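Local coordinates for protein fimbrin (Schizosaccharomyces pombe, PDB 1RT8) that binds and crosslinks actin filaments and takes part in cell polarity, cytokinesis, mating and spore formation, at residues 169-172 with 173-176; 352-355 with 356-360; 440-443 with 444-448. One frame throughout, in Å; residues are numbered along the deposited sequence.

Running from the N terminus, the chain reaches contact 1 in helix 162-176, in the second calponin-homology domain and the first actin-binding region; it packs on helix 194-203. Contact 2 follows in helix 345-361 of the third such domain, against helices 314-323 and 371-375, and contact 3 at the start of helix 442-451 in the fourth, among helices 410-421, 467-483 and 500-511; both belong to the second actin-binding region. Each is a local contact between neighbouring turns, so no long loop is closed, and the three follow in series without nesting or crossing. None touches another, and contacts 1 and 3 lie on opposite sides of the chain's centre.

Contact 1. Residues 169-172 with 173-176; sequences WFNY and HLKA
An aromatic cluster of Trp169, Tyr172 and His173 lines one side of the last two turns of helix 162-176, in the second calponin-homology domain. The imidazole of His173 is its middle member. It turns an edge to the indole: CD2 of His173 sits over one face of Trp169, offset toward the rim, and the imidazole stands almost upright on the five-membered ring, planes at 83° and centroids 4.7 Å apart. On its own face it takes the edge of Tyr172, whose CD2 lies over the centre of the imidazole, with CE1 of His173 3.9 Å from CD2 of Tyr172. This second T-shaped pair is more open, with 5.2 Å between the centroids of Tyr172 and His173. Trp169 swings its ring down the helix toward residue 173 because CG is anti to the backbone N (chi1 176°). NE1 of Trp169 and NE2 of His173 come within 3.3 Å but are not bonded to each other; both hydrogen-bond the carbonyl oxygen of Pro263, so one acceptor holds both rings at their nitrogens. Phe259 adds a further edge-to-face partner for the indole.

Round the helix from this cluster, Phe170 meets Leu174, one turn on, CE2 of Phe170 lying 3.6 Å from CD1 of Leu174. That pair packs on Val183 and on helix 194-203. Asn171 has its carboxamide oxygen bonded to Val183 N and Thr182 OG1, tying the loop that follows the helix back onto it. Backbone bonds four residues apart, such as Leu174 N to Phe170 O, run along the helix. The helix thus carries an edge-to-face aromatic cluster tied to Pro263 on one flank and an apolar pair against helix 194-203 on another, joining these elements of the second calponin-homology domain, an all-helical fold.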
ATOM      1  N   TRP A 169     -10.929 -10.450  15.668  1.00 36.65           N
ATOM      2  CA  TRP A 169     -11.652 -11.623  15.181  1.00 36.16           C
ATOM      3  C   TRP A 169     -11.280 -12.866  15.992  1.00 36.65           C
ATOM      4  O   TRP A 169     -12.143 -13.540  16.556  1.00 36.74           O
ATOM      5  CB  TRP A 169     -11.310 -11.857  13.711  1.00 33.87           C
ATOM      6  CG  TRP A 169     -11.910 -13.097  13.124  1.00 33.95           C
ATOM      7  CD1 TRP A 169     -13.212 -13.284  12.746  1.00 33.86           C
ATOM      8  CD2 TRP A 169     -11.224 -14.319  12.817  1.00 34.77           C
ATOM      9  NE1 TRP A 169     -13.375 -14.543  12.218  1.00 32.96           N
ATOM     10  CE2 TRP A 169     -12.171 -15.199  12.249  1.00 33.01           C
ATOM     11  CE3 TRP A 169      -9.899 -14.755  12.968  1.00 33.30           C
ATOM     12  CZ2 TRP A 169     -11.837 -16.491  11.831  1.00 34.14           C
ATOM     13  CZ3 TRP A 169      -9.566 -16.042  12.553  1.00 33.58           C
ATOM     14  CH2 TRP A 169     -10.534 -16.893  11.990  1.00 33.98           C
ATOM     15  N   PHE A 170      -9.986 -13.162  16.026  1.00 35.29           N
ATOM     16  CA  PHE A 170      -9.458 -14.305  16.758  1.00 35.19           C
ATOM     17  C   PHE A 170     -10.032 -14.287  18.175  1.00 35.13           C
ATOM     18  O   PHE A 170     -10.594 -15.281  18.637  1.00 33.78           O
ATOM     19  CB  PHE A 170      -7.920 -14.208  16.781  1.00 35.06           C
ATOM     20  CG  PHE A 170      -7.217 -15.489  17.142  1.00 34.22           C
ATOM     21  CD1 PHE A 170      -5.968 -15.776  16.596  1.00 34.77           C
ATOM     22  CD2 PHE A 170      -7.780 -16.398  18.030  1.00 33.86           C
ATOM     23  CE1 PHE A 170      -5.293 -16.945  16.923  1.00 34.99           C
ATOM     24  CE2 PHE A 170      -7.113 -17.572  18.366  1.00 34.53           C
ATOM     25  CZ  PHE A 170      -5.866 -17.848  17.812  1.00 34.80           C
ATOM     26  N   ASN A 171      -9.915 -13.146  18.852  1.00 34.27           N
ATOM     27  CA  ASN A 171     -10.418 -13.023  20.216  1.00 35.60           C
ATOM     28  C   ASN A 171     -11.932 -13.128  20.331  1.00 36.93           C
ATOM     29  O   ASN A 171     -12.448 -13.640  21.322  1.00 38.26           O
ATOM     30  CB  ASN A 171      -9.940 -11.720  20.851  1.00 32.53           C
ATOM     31  CG  ASN A 171      -8.474 -11.762  21.206  1.00 33.90           C
ATOM     32  OD1 ASN A 171      -8.006 -12.711  21.845  1.00 33.18           O
ATOM     33  ND2 ASN A 171      -7.735 -10.738  20.801  1.00 31.92           N
ATOM     34  N   TYR A 172     -12.647 -12.637  19.327  1.00 38.32           N
ATOM     35  CA  TYR A 172     -14.099 -12.727  19.339  1.00 40.60           C
ATOM     36  C   TYR A 172     -14.490 -14.195  19.520  1.00 39.66           C
ATOM     37  O   TYR A 172     -15.423 -14.512  20.254  1.00 40.27           O
ATOM     38  CB  TYR A 172     -14.674 -12.202  18.024  1.00 41.65           C
ATOM     39  CG  TYR A 172     -16.125 -12.570  17.802  1.00 43.51           C
ATOM     40  CD1 TYR A 172     -17.153 -11.891  18.463  1.00 43.69           C
ATOM     41  CD2 TYR A 172     -16.470 -13.603  16.929  1.00 43.02           C
ATOM     42  CE1 TYR A 172     -18.493 -12.233  18.255  1.00 45.71           C
ATOM     43  CE2 TYR A 172     -17.800 -13.953  16.715  1.00 45.75           C
ATOM     44  CZ  TYR A 172     -18.807 -13.266  17.376  1.00 45.62           C
ATOM     45  OH  TYR A 172     -20.121 -13.612  17.146  1.00 48.30           O
ATOM     46  N   HIS A 173     -13.762 -15.088  18.854  1.00 38.67           N
ATOM     47  CA  HIS A 173     -14.041 -16.515  18.948  1.00 37.38           C
ATOM     48  C   HIS A 173     -13.558 -17.153  20.253  1.00 37.98           C
ATOM     49  O   HIS A 173     -14.282 -17.941  20.859  1.00 38.01           O
ATOM     50  CB  HIS A 173     -13.432 -17.244  17.754  1.00 37.14           C
ATOM     51  CG  HIS A 173     -14.153 -16.990  16.469  1.00 37.06           C
ATOM     52  ND1 HIS A 173     -15.451 -17.397  16.255  1.00 36.43           N
ATOM     53  CD2 HIS A 173     -13.770 -16.338  15.348  1.00 36.66           C
ATOM     54  CE1 HIS A 173     -15.839 -17.003  15.055  1.00 37.97           C
ATOM     55  NE2 HIS A 173     -14.837 -16.358  14.484  1.00 35.72           N
ATOM     56  N   LEU A 174     -12.341 -16.830  20.685  1.00 36.61           N
ATOM     57  CA  LEU A 174     -11.837 -17.398  21.931  1.00 36.41           C
ATOM     58  C   LEU A 174     -12.788 -17.019  23.058  1.00 37.92           C
ATOM     59  O   LEU A 174     -13.035 -17.809  23.971  1.00 37.69           O
ATOM     60  CB  LEU A 174     -10.441 -16.869  22.248  1.00 33.83           C
ATOM     61  CG  LEU A 174      -9.342 -17.298  21.278  1.00 34.39           C
ATOM     62  CD1 LEU A 174      -8.010 -16.733  21.749  1.00 30.60           C
ATOM     63  CD2 LEU A 174      -9.288 -18.824  21.194  1.00 32.63           C
ATOM     64  N   LYS A 175     -13.333 -15.807  22.989  1.00 39.09           N
ATOM     65  CA  LYS A 175     -14.254 -15.357  24.016  1.00 39.98           C
ATOM     66  C   LYS A 175     -15.541 -16.166  23.942  1.00 38.86           C
ATOM     67  O   LYS A 175     -16.116 -16.522  24.970  1.00 37.85           O
ATOM     68  CB  LYS A 175     -14.571 -13.871  23.862  1.00 42.40           C
ATOM     69  CG  LYS A 175     -15.503 -13.357  24.952  1.00 46.29           C
ATOM     70  CD  LYS A 175     -15.826 -11.885  24.780  1.00 49.20           C
ATOM     71  CE  LYS A 175     -16.806 -11.421  25.852  1.00 49.22           C
ATOM     72  NZ  LYS A 175     -17.093  -9.963  25.741  1.00 50.67           N
ATOM     73  N   ALA A 176     -15.979 -16.465  22.723  1.00 37.68           N
ATOM     74  CA  ALA A 176     -17.198 -17.241  22.523  1.00 39.10           C
ATOM     75  C   ALA A 176     -16.980 -18.667  22.996  1.00 39.39           C
ATOM     76  O   ALA A 176     -17.909 -19.319  23.475  1.00 39.86           O
ATOM     77  CB  ALA A 176     -17.593 -17.243  21.058  1.00 37.59           C
TER

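Contact 2. Residues 352-355 with 356-360; sequences CNYA and VDLGK. With SO4 (sulfate ion), chain D.
Leu358 lies across the phenol ring of Tyr354 one turn earlier in the helix, and this is the tightly packed part of the contact. CD1 of Leu358 stands 4.0 Å from the centroid of the Tyr354 ring, only 14° off its normal, a CH-pi contact over the face. CG of Leu358 reaches the rim from the same side, 3.9 Å from CE1 of Tyr354. A chi1 of -175° carries the tyrosine ring along the helix to where Leu358 covers its face, and a hydrogen bond from its OH to Asn329 N anchors the far end. Beneath the pair, Leu358 N bonds Tyr354 O at 3.0 Å.

Both side chains rest on Leu317 of helix 314-323, with Ala355 beside them, while Cys352 packs on helix 371-375; helix 345-361 is thus held between neighbours in the manner of the calponin-homology fold, here the third such domain of the chain. The backbone bond from Gly359 N to Ala355 O is longer, 3.2 Å, and bent, and Tyr320 OH also makes a weak bond to that oxygen.

The other flank is looser and faces solvent. Asp357 is exposed there, its CG 3.5 Å from Asn353 O, and partly exposed Asn353 directs its amide at a sulfate ion, probably from the crystallisation liquor. ND2 of Asn353 donates to O3 of the sulfate at 3.2 Å, a bent bond of 142°, and Ala372 N holds the same ion. With an alanine here the amide donor is gone, and the sulfate would probably lose its hold on this helix, keeping its bond to Ala372 N.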
ATOM      1  N   CYS A 352      -2.533  22.217  16.651  1.00 22.86           N
ATOM      2  CA  CYS A 352      -3.055  22.527  15.330  1.00 23.53           C
ATOM      3  C   CYS A 352      -2.882  23.999  14.954  1.00 23.35           C
ATOM      4  O   CYS A 352      -2.662  24.316  13.786  1.00 21.37           O
ATOM      5  CB  CYS A 352      -4.523  22.099  15.229  1.00 23.00           C
ATOM      6  SG  CYS A 352      -4.734  20.291  15.223  1.00 25.25           S
ATOM      7  N   ASN A 353      -2.977  24.900  15.931  1.00 25.22           N
ATOM      8  CA  ASN A 353      -2.782  26.329  15.644  1.00 26.37           C
ATOM      9  C   ASN A 353      -1.347  26.529  15.157  1.00 26.46           C
ATOM     10  O   ASN A 353      -1.084  27.327  14.260  1.00 27.61           O
ATOM     11  CB  ASN A 353      -3.008  27.188  16.895  1.00 27.26           C
ATOM     12  CG  ASN A 353      -4.478  27.317  17.267  1.00 27.06           C
ATOM     13  OD1 ASN A 353      -5.362  27.089  16.446  1.00 25.38           O
ATOM     14  ND2 ASN A 353      -4.736  27.707  18.503  1.00 26.60           N
ATOM     15  N   TYR A 354      -0.426  25.788  15.760  1.00 28.12           N
ATOM     16  CA  TYR A 354       0.985  25.857  15.405  1.00 28.62           C
ATOM     17  C   TYR A 354       1.184  25.302  13.990  1.00 30.16           C
ATOM     18  O   TYR A 354       1.890  25.891  13.173  1.00 30.18           O
ATOM     19  CB  TYR A 354       1.796  25.063  16.438  1.00 29.28           C
ATOM     20  CG  TYR A 354       3.305  25.127  16.291  1.00 30.39           C
ATOM     21  CD1 TYR A 354       3.940  26.254  15.761  1.00 32.08           C
ATOM     22  CD2 TYR A 354       4.100  24.066  16.713  1.00 31.37           C
ATOM     23  CE1 TYR A 354       5.344  26.313  15.651  1.00 31.90           C
ATOM     24  CE2 TYR A 354       5.487  24.115  16.611  1.00 32.69           C
ATOM     25  CZ  TYR A 354       6.103  25.239  16.077  1.00 32.78           C
ATOM     26  OH  TYR A 354       7.481  25.263  15.959  1.00 32.55           O
ATOM     27  N   ALA A 355       0.537  24.179  13.697  1.00 28.43           N
ATOM     28  CA  ALA A 355       0.646  23.568  12.382  1.00 28.55           C
ATOM     29  C   ALA A 355       0.163  24.528  11.293  1.00 29.77           C
ATOM     30  O   ALA A 355       0.775  24.633  10.232  1.00 29.02           O
ATOM     31  CB  ALA A 355      -0.162  22.278  12.338  1.00 26.00           C
ATOM     32  N   VAL A 356      -0.942  25.222  11.555  1.00 29.03           N
ATOM     33  CA  VAL A 356      -1.497  26.170  10.591  1.00 29.07           C
ATOM     34  C   VAL A 356      -0.559  27.354  10.355  1.00 29.55           C
ATOM     35  O   VAL A 356      -0.364  27.774   9.213  1.00 28.53           O
ATOM     36  CB  VAL A 356      -2.888  26.661  11.054  1.00 27.61           C
ATOM     37  CG1 VAL A 356      -3.342  27.863  10.235  1.00 28.53           C
ATOM     38  CG2 VAL A 356      -3.899  25.518  10.885  1.00 27.29           C
ATOM     39  N   ASP A 357       0.036  27.874  11.427  1.00 29.82           N
ATOM     40  CA  ASP A 357       0.962  28.996  11.305  1.00 28.43           C
ATOM     41  C   ASP A 357       2.226  28.610  10.529  1.00 29.52           C
ATOM     42  O   ASP A 357       2.740  29.401   9.737  1.00 30.67           O
ATOM     43  CB  ASP A 357       1.342  29.533  12.684  1.00 30.39           C
ATOM     44  CG  ASP A 357       0.273  30.434  13.272  1.00 30.19           C
ATOM     45  OD1 ASP A 357      -0.625  30.869  12.527  1.00 29.91           O
ATOM     46  OD2 ASP A 357       0.337  30.722  14.483  1.00 35.90           O
ATOM     47  N   LEU A 358       2.737  27.407  10.761  1.00 28.80           N
ATOM     48  CA  LEU A 358       3.922  26.955  10.034  1.00 29.74           C
ATOM     49  C   LEU A 358       3.598  26.890   8.550  1.00 30.01           C
ATOM     50  O   LEU A 358       4.480  27.034   7.705  1.00 28.63           O
ATOM     51  CB  LEU A 358       4.367  25.582  10.521  1.00 29.56           C
ATOM     52  CG  LEU A 358       5.087  25.574  11.866  1.00 30.04           C
ATOM     53  CD1 LEU A 358       5.283  24.146  12.326  1.00 27.04           C
ATOM     54  CD2 LEU A 358       6.432  26.303  11.733  1.00 30.03           C
ATOM     55  N   GLY A 359       2.322  26.665   8.246  1.00 29.66           N
ATOM     56  CA  GLY A 359       1.878  26.606   6.867  1.00 28.27           C
ATOM     57  C   GLY A 359       1.817  28.008   6.300  1.00 29.56           C
ATOM     58  O   GLY A 359       2.234  28.254   5.167  1.00 27.35           O
ATOM     59  N   LYS A 360       1.300  28.940   7.094  1.00 29.52           N
ATOM     60  CA  LYS A 360       1.210  30.318   6.650  1.00 30.91           C
ATOM     61  C   LYS A 360       2.620  30.861   6.420  1.00 30.50           C
ATOM     62  O   LYS A 360       2.869  31.537   5.426  1.00 30.72           O
ATOM     63  CB  LYS A 360       0.454  31.159   7.687  1.00 31.58           C
ATOM     64  CG  LYS A 360      -1.022  30.787   7.788  1.00 29.77           C
ATOM     65  CD  LYS A 360      -1.783  31.686   8.744  1.00 31.76           C
ATOM     66  CE  LYS A 360      -3.294  31.442   8.661  1.00 29.51           C
ATOM     67  NZ  LYS A 360      -4.060  32.338   9.585  1.00 30.57           N
TER
HETATM   68  S   SO4 D9003      -8.084  28.995  17.023  1.00 84.09           S
HETATM   69  O1  SO4 D9003      -8.123  27.506  16.368  1.00 81.45           O
HETATM   70  O2  SO4 D9003      -9.440  29.494  16.904  1.00 83.72           O
HETATM   71  O3  SO4 D9003      -7.673  28.933  18.264  1.00 82.75           O
HETATM   72  O4  SO4 D9003      -7.231  29.721  16.110  1.00 82.60           O

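Contact 3. Residues 440-443 with 444-448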
ATOM      1  N   THR A 440     -11.253  10.717 -20.663  1.00 28.47           N
ATOM      2  CA  THR A 440     -10.959   9.628 -21.593  1.00 26.98           C
ATOM      3  C   THR A 440      -9.611   8.972 -21.299  1.00 28.16           C
ATOM      4  O   THR A 440      -9.342   7.850 -21.735  1.00 24.54           O
ATOM      5  CB  THR A 440     -10.961  10.139 -23.047  1.00 25.93           C
ATOM      6  OG1 THR A 440      -9.844  11.012 -23.249  1.00 29.05           O
ATOM      7  CG2 THR A 440     -12.236  10.921 -23.332  1.00 27.16           C
ATOM      8  N   GLY A 441      -8.764   9.687 -20.561  1.00 28.49           N
ATOM      9  CA  GLY A 441      -7.456   9.165 -20.218  1.00 27.34           C
ATOM     10  C   GLY A 441      -6.449   9.260 -21.345  1.00 27.68           C
ATOM     11  O   GLY A 441      -5.310   8.829 -21.190  1.00 28.92           O
ATOM     12  N   VAL A 442      -6.862   9.825 -22.475  1.00 28.35           N
ATOM     13  CA  VAL A 442      -5.984   9.961 -23.634  1.00 27.40           C
ATOM     14  C   VAL A 442      -4.958  11.075 -23.426  1.00 26.93           C
ATOM     15  O   VAL A 442      -3.778  10.909 -23.737  1.00 24.41           O
ATOM     16  CB  VAL A 442      -6.797  10.260 -24.905  1.00 27.84           C
ATOM     17  CG1 VAL A 442      -5.868  10.408 -26.103  1.00 29.49           C
ATOM     18  CG2 VAL A 442      -7.791   9.144 -25.147  1.00 28.46           C
ATOM     19  N   PHE A 443      -5.415  12.212 -22.908  1.00 25.31           N
ATOM     20  CA  PHE A 443      -4.527  13.337 -22.647  1.00 24.42           C
ATOM     21  C   PHE A 443      -3.301  12.927 -21.824  1.00 23.56           C
ATOM     22  O   PHE A 443      -2.174  13.275 -22.182  1.00 23.56           O
ATOM     23  CB  PHE A 443      -5.270  14.449 -21.905  1.00 24.40           C
ATOM     24  CG  PHE A 443      -4.410  15.631 -21.594  1.00 25.08           C
ATOM     25  CD1 PHE A 443      -3.955  16.461 -22.614  1.00 25.99           C
ATOM     26  CD2 PHE A 443      -4.017  15.896 -20.285  1.00 25.89           C
ATOM     27  CE1 PHE A 443      -3.116  17.541 -22.333  1.00 27.84           C
ATOM     28  CE2 PHE A 443      -3.184  16.965 -19.997  1.00 25.41           C
ATOM     29  CZ  PHE A 443      -2.730  17.794 -21.022  1.00 25.44           C
ATOM     30  N   VAL A 444      -3.506  12.194 -20.725  1.00 22.05           N
ATOM     31  CA  VAL A 444      -2.370  11.788 -19.900  1.00 21.66           C
ATOM     32  C   VAL A 444      -1.403  10.876 -20.654  1.00 22.00           C
ATOM     33  O   VAL A 444      -0.193  10.947 -20.450  1.00 19.45           O
ATOM     34  CB  VAL A 444      -2.810  11.125 -18.559  1.00 23.10           C
ATOM     35  CG1 VAL A 444      -3.545  12.165 -17.702  1.00 21.64           C
ATOM     36  CG2 VAL A 444      -3.693   9.891 -18.811  1.00 21.99           C
ATOM     37  N   LEU A 445      -1.927  10.033 -21.538  1.00 21.91           N
ATOM     38  CA  LEU A 445      -1.064   9.168 -22.333  1.00 21.83           C
ATOM     39  C   LEU A 445      -0.274  10.038 -23.341  1.00 21.17           C
ATOM     40  O   LEU A 445       0.893   9.759 -23.625  1.00 22.23           O
ATOM     41  CB  LEU A 445      -1.899   8.096 -23.046  1.00 23.93           C
ATOM     42  CG  LEU A 445      -2.474   7.025 -22.109  1.00 24.84           C
ATOM     43  CD1 LEU A 445      -3.497   6.176 -22.835  1.00 25.63           C
ATOM     44  CD2 LEU A 445      -1.343   6.150 -21.576  1.00 23.06           C
ATOM     45  N   ASP A 446      -0.898  11.101 -23.854  1.00 21.89           N
ATOM     46  CA  ASP A 446      -0.209  12.011 -24.781  1.00 24.03           C
ATOM     47  C   ASP A 446       0.918  12.765 -24.068  1.00 24.45           C
ATOM     48  O   ASP A 446       1.979  13.017 -24.650  1.00 22.78           O
ATOM     49  CB  ASP A 446      -1.171  13.048 -25.373  1.00 25.00           C
ATOM     50  CG  ASP A 446      -2.062  12.475 -26.448  1.00 25.77           C
ATOM     51  OD1 ASP A 446      -1.760  11.379 -26.957  1.00 26.37           O
ATOM     52  OD2 ASP A 446      -3.063  13.133 -26.789  1.00 29.44           O
ATOM     53  N   VAL A 447       0.677  13.149 -22.814  1.00 24.98           N
ATOM     54  CA  VAL A 447       1.697  13.853 -22.042  1.00 23.68           C
ATOM     55  C   VAL A 447       2.908  12.928 -21.917  1.00 23.68           C
ATOM     56  O   VAL A 447       4.046  13.336 -22.148  1.00 23.46           O
ATOM     57  CB  VAL A 447       1.199  14.193 -20.629  1.00 23.37           C
ATOM     58  CG1 VAL A 447       2.324  14.816 -19.819  1.00 24.46           C
ATOM     59  CG2 VAL A 447       0.018  15.154 -20.708  1.00 23.80           C
ATOM     60  N   LEU A 448       2.647  11.676 -21.555  1.00 20.81           N
ATOM     61  CA  LEU A 448       3.703  10.685 -21.387  1.00 21.05           C
ATOM     62  C   LEU A 448       4.421  10.436 -22.706  1.00 21.08           C
ATOM     63  O   LEU A 448       5.633  10.178 -22.735  1.00 21.58           O
ATOM     64  CB  LEU A 448       3.104   9.381 -20.845  1.00 19.51           C
ATOM     65  CG  LEU A 448       2.633   9.436 -19.383  1.00 19.59           C
ATOM     66  CD1 LEU A 448       1.623   8.343 -19.074  1.00 18.46           C
ATOM     67  CD2 LEU A 448       3.839   9.300 -18.486  1.00 19.49           C
TER
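Phe443 spreads its ring beneath Val447, whose CG2 methyl sits over one face toward the rim. The methyl lies 4.0 Å from the ring centroid, 20° off the normal, a CH-pi contact, and its closest ring atom is CE2 of Phe443 at 3.7 Å. The trans first torsion, chi1 179°, lays the phenyl along the helix to the valine one turn on, and Ala417, Asn418 and Ala421 of helix 410-421 pack against it. The backbone link between the two residues, Val447 N to Phe443 O, is 2.9 Å long.

Val442 and Asp446 run side by side on the next flank. The carboxylate is buried but well supplied with donors: OD1 is bonded by Tyr458 OH and Lys426 N, OD2 by Gly427 N. At the start of the helix, Gly441 turns with positive phi (78°), and its carbonyl oxygen, buried without a polar partner, is hemmed in by Val444 CG2 and Leu445 CG. Val444 and Leu445 in turn pack on helix 467-483, and Val444 and Val447 meet Phe506 and Leu510, respectively, of helix 500-511. Helix 442-451 is thus packed among three helices of the fourth calponin-homology domain, an all-helical bundle.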